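Local atomic coordinates of major capsid protein (Human herpesvirus 1, PDB entry 1NO7), a protein that builds the shell of the herpes simplex virus capsid as its major capsid protein, the chain here being its large upper domain. Residues C376-R381 with Y504-V510. Residues are numbered along the deposited sequence; the frame is centred on the assembly and turned at random.
Sequences CTAGVR and YFYPLPV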
ATOM      1  N   CYS A 376      -3.643   7.736   0.927  1.00 21.92           N
ATOM      2  CA  CYS A 376      -2.176   7.779   0.954  1.00 21.92           C
ATOM      3  C   CYS A 376      -1.459   6.860   1.953  1.00 21.92           C
ATOM      4  O   CYS A 376      -1.922   6.676   3.093  1.00 21.92           O
ATOM      5  CB  CYS A 376      -1.736   9.217   1.219  1.00 44.94           C
ATOM      6  SG  CYS A 376      -0.256   9.317   2.223  1.00 44.94           S
ATOM      7  N   THR A 377      -0.311   6.315   1.533  1.00 28.00           N
ATOM      8  CA  THR A 377       0.464   5.422   2.394  1.00 28.00           C
ATOM      9  C   THR A 377       1.180   6.226   3.456  1.00 28.00           C
ATOM     10  O   THR A 377       1.612   7.361   3.201  1.00 28.00           O
ATOM     11  CB  THR A 377       1.523   4.629   1.605  1.00 22.01           C
ATOM     12  OG1 THR A 377       2.659   5.457   1.294  1.00 22.01           O
ATOM     13  CG2 THR A 377       0.910   4.104   0.324  1.00 22.01           C
ATOM     14  N   ALA A 378       1.304   5.631   4.643  1.00 30.14           N
ATOM     15  CA  ALA A 378       1.970   6.284   5.772  1.00 30.14           C
ATOM     16  C   ALA A 378       2.682   5.283   6.673  1.00 30.14           C
ATOM     17  O   ALA A 378       2.302   4.100   6.749  1.00 30.14           O
ATOM     18  CB  ALA A 378       0.953   7.092   6.601  1.00  3.88           C
ATOM     19  N   GLY A 379       3.727   5.777   7.338  1.00 46.95           N
ATOM     20  CA  GLY A 379       4.510   4.967   8.254  1.00 46.95           C
ATOM     21  C   GLY A 379       3.878   5.136   9.624  1.00 46.95           C
ATOM     22  O   GLY A 379       3.289   6.195   9.920  1.00 46.95           O
ATOM     23  N   VAL A 380       4.003   4.109  10.463  1.00 54.85           N
ATOM     24  CA  VAL A 380       3.407   4.134  11.797  1.00 54.85           C
ATOM     25  C   VAL A 380       4.390   4.358  12.953  1.00 54.85           C
ATOM     26  O   VAL A 380       5.541   3.901  12.898  1.00 54.85           O
ATOM     27  CB  VAL A 380       2.677   2.821  12.056  1.00 38.01           C
ATOM     28  CG1 VAL A 380       1.946   2.890  13.381  1.00 38.01           C
ATOM     29  CG2 VAL A 380       1.728   2.541  10.928  1.00 38.01           C
ATOM     30  N   ARG A 381       3.926   5.068  13.990  1.00 45.00           N
ATOM     31  CA  ARG A 381       4.754   5.316  15.184  1.00 45.00           C
ATOM     32  C   ARG A 381       4.318   4.272  16.226  1.00 45.00           C
ATOM     33  O   ARG A 381       3.593   4.583  17.178  1.00 45.00           O
ATOM     34  CB  ARG A 381       4.495   6.721  15.724  1.00 69.36           C
ATOM     35  CG  ARG A 381       4.735   7.821  14.728  1.00 69.36           C
ATOM     36  CD  ARG A 381       4.377   9.161  15.326  1.00 69.36           C
ATOM     37  NE  ARG A 381       5.117   9.401  16.562  1.00 69.36           N
ATOM     38  CZ  ARG A 381       4.917  10.440  17.372  1.00 69.36           C
ATOM     39  NH1 ARG A 381       3.988  11.354  17.081  1.00 69.36           N
ATOM     40  NH2 ARG A 381       5.638  10.563  18.483  1.00 69.36           N
ATOM     41  N   TYR A 504      -0.198   9.171  15.784  1.00 52.50           N
ATOM     42  CA  TYR A 504       0.286   7.790  15.643  1.00 52.50           C
ATOM     43  C   TYR A 504       0.907   7.472  14.282  1.00 52.50           C
ATOM     44  O   TYR A 504       1.908   6.731  14.181  1.00 52.50           O
ATOM     45  CB  TYR A 504      -0.856   6.793  15.869  1.00 62.35           C
ATOM     46  CG  TYR A 504      -1.609   6.960  17.167  1.00 62.35           C
ATOM     47  CD1 TYR A 504      -2.551   7.977  17.324  1.00 62.35           C
ATOM     48  CD2 TYR A 504      -1.385   6.101  18.239  1.00 62.35           C
ATOM     49  CE1 TYR A 504      -3.252   8.135  18.512  1.00 62.35           C
ATOM     50  CE2 TYR A 504      -2.079   6.253  19.434  1.00 62.35           C
ATOM     51  CZ  TYR A 504      -3.014   7.275  19.565  1.00 62.35           C
ATOM     52  OH  TYR A 504      -3.704   7.454  20.747  1.00 62.35           O
ATOM     53  N   PHE A 505       0.294   8.026  13.238  1.00 64.25           N
ATOM     54  CA  PHE A 505       0.732   7.791  11.868  1.00 64.25           C
ATOM     55  C   PHE A 505       1.287   9.013  11.160  1.00 64.25           C
ATOM     56  O   PHE A 505       0.775  10.119  11.320  1.00 64.25           O
ATOM     57  CB  PHE A 505      -0.438   7.279  11.066  1.00 31.00           C
ATOM     58  CG  PHE A 505      -1.145   6.125  11.702  1.00 31.00           C
ATOM     59  CD1 PHE A 505      -2.473   6.249  12.103  1.00 31.00           C
ATOM     60  CD2 PHE A 505      -0.506   4.890  11.831  1.00 31.00           C
ATOM     61  CE1 PHE A 505      -3.180   5.162  12.615  1.00 31.00           C
ATOM     62  CE2 PHE A 505      -1.195   3.782  12.346  1.00 31.00           C
ATOM     63  CZ  PHE A 505      -2.545   3.916  12.741  1.00 31.00           C
ATOM     64  N   TYR A 506       2.323   8.808  10.355  1.00 37.10           N
ATOM     65  CA  TYR A 506       2.914   9.915   9.610  1.00 37.10           C
ATOM     66  C   TYR A 506       2.899   9.651   8.097  1.00 37.10           C
ATOM     67  O   TYR A 506       3.339   8.584   7.640  1.00 37.10           O
ATOM     68  CB  TYR A 506       4.338  10.159  10.090  1.00 36.93           C
ATOM     69  CG  TYR A 506       5.215   8.935  10.038  1.00 36.93           C
ATOM     70  CD1 TYR A 506       5.876   8.571   8.875  1.00 36.93           C
ATOM     71  CD2 TYR A 506       5.422   8.168  11.172  1.00 36.93           C
ATOM     72  CE1 TYR A 506       6.739   7.472   8.845  1.00 36.93           C
ATOM     73  CE2 TYR A 506       6.281   7.063  11.161  1.00 36.93           C
ATOM     74  CZ  TYR A 506       6.943   6.723  10.000  1.00 36.93           C
ATOM     75  OH  TYR A 506       7.851   5.672  10.018  1.00 36.93           O
ATOM     76  N   PRO A 507       2.367  10.616   7.307  1.00 45.92           N
ATOM     77  CA  PRO A 507       2.264  10.548   5.842  1.00 45.92           C
ATOM     78  C   PRO A 507       3.627  10.336   5.216  1.00 45.92           C
ATOM     79  O   PRO A 507       4.605  10.987   5.611  1.00 45.92           O
ATOM     80  CB  PRO A 507       1.696  11.918   5.469  1.00 40.40           C
ATOM     81  CG  PRO A 507       0.837  12.254   6.632  1.00 40.40           C
ATOM     82  CD  PRO A 507       1.726  11.849   7.805  1.00 40.40           C
ATOM     83  N   LEU A 508       3.689   9.435   4.242  1.00 25.45           N
ATOM     84  CA  LEU A 508       4.943   9.152   3.549  1.00 25.45           C
ATOM     85  C   LEU A 508       4.611   8.335   2.301  1.00 25.45           C
ATOM     86  O   LEU A 508       4.745   7.100   2.319  1.00 25.45           O
ATOM     87  CB  LEU A 508       5.871   8.353   4.458  1.00 24.58           C
ATOM     88  CG  LEU A 508       7.228   8.012   3.852  1.00 24.58           C
ATOM     89  CD1 LEU A 508       8.309   8.883   4.520  1.00 24.58           C
ATOM     90  CD2 LEU A 508       7.541   6.518   4.059  1.00 24.58           C
ATOM     91  N   PRO A 509       4.178   9.013   1.201  1.00 36.21           N
ATOM     92  CA  PRO A 509       3.812   8.357  -0.064  1.00 36.21           C
ATOM     93  C   PRO A 509       4.974   7.628  -0.732  1.00 36.21           C
ATOM     94  O   PRO A 509       6.044   8.214  -0.943  1.00 36.21           O
ATOM     95  CB  PRO A 509       3.306   9.516  -0.929  1.00 35.31           C
ATOM     96  CG  PRO A 509       2.927  10.574   0.060  1.00 35.31           C
ATOM     97  CD  PRO A 509       4.047  10.474   1.057  1.00 35.31           C
ATOM     98  N   VAL A 510       4.763   6.353  -1.058  1.00 49.70           N
ATOM     99  CA  VAL A 510       5.796   5.565  -1.723  1.00 49.70           C
ATOM    100  C   VAL A 510       5.603   5.639  -3.232  1.00 49.70           C
ATOM    101  O   VAL A 510       6.492   5.253  -3.999  1.00 49.70           O
ATOM    102  CB  VAL A 510       5.728   4.070  -1.337  1.00 37.46           C
ATOM    103  CG1 VAL A 510       6.128   3.895   0.097  1.00 37.46           C
ATOM    104  CG2 VAL A 510       4.320   3.528  -1.562  1.00 37.46           C
TER
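Gly-379 and Tyr-506 face each other as a hydrogen-bonded antiparallel pair, joining the central strand 376-380 of a small three-stranded sheet to its outer strand 505-507. Both backbone polar groups of Gly-379 are used: its N gives a hydrogen bond to Tyr-506 O (2.8 Å), and its O takes a nearly straight one from Tyr-506 N (174° at the hydrogen). The ladder runs on either way, with Arg-381 N hydrogen-bonded to Tyr-504 O and, past Pro-507, Leu-508 N reaching a lone pair of Thr-377 O at 3.1 Å. Strand 376-380 turns its alternate groups to strand 486-489, where the backbones of Cys-376 and Ala-378 hydrogen-bond with those of Leu-489 and Ile-487, respectively. Beyond the regular pairing, Thr-377 OG1 adds a weak hydrogen bond to Leu-508 O. The guanidinium of Arg-381 gives a hydrogen bond through NH1 to Gly-502 O, while Tyr-504 OH is hydrogen-bonded to Thr-388 OG1. On one face, Val-380 sets both methyls against the ring edge of Phe-505, CG2 lying 3.4 Å from CD2. On the other, with CG set between its backbone N and carbonyl carbon (chi1 54°), the Tyr-506 ring folds over strand 376-380, and Gly-379 CA sits over its face in a CH-pi contact, 3.7 Å from the centroid.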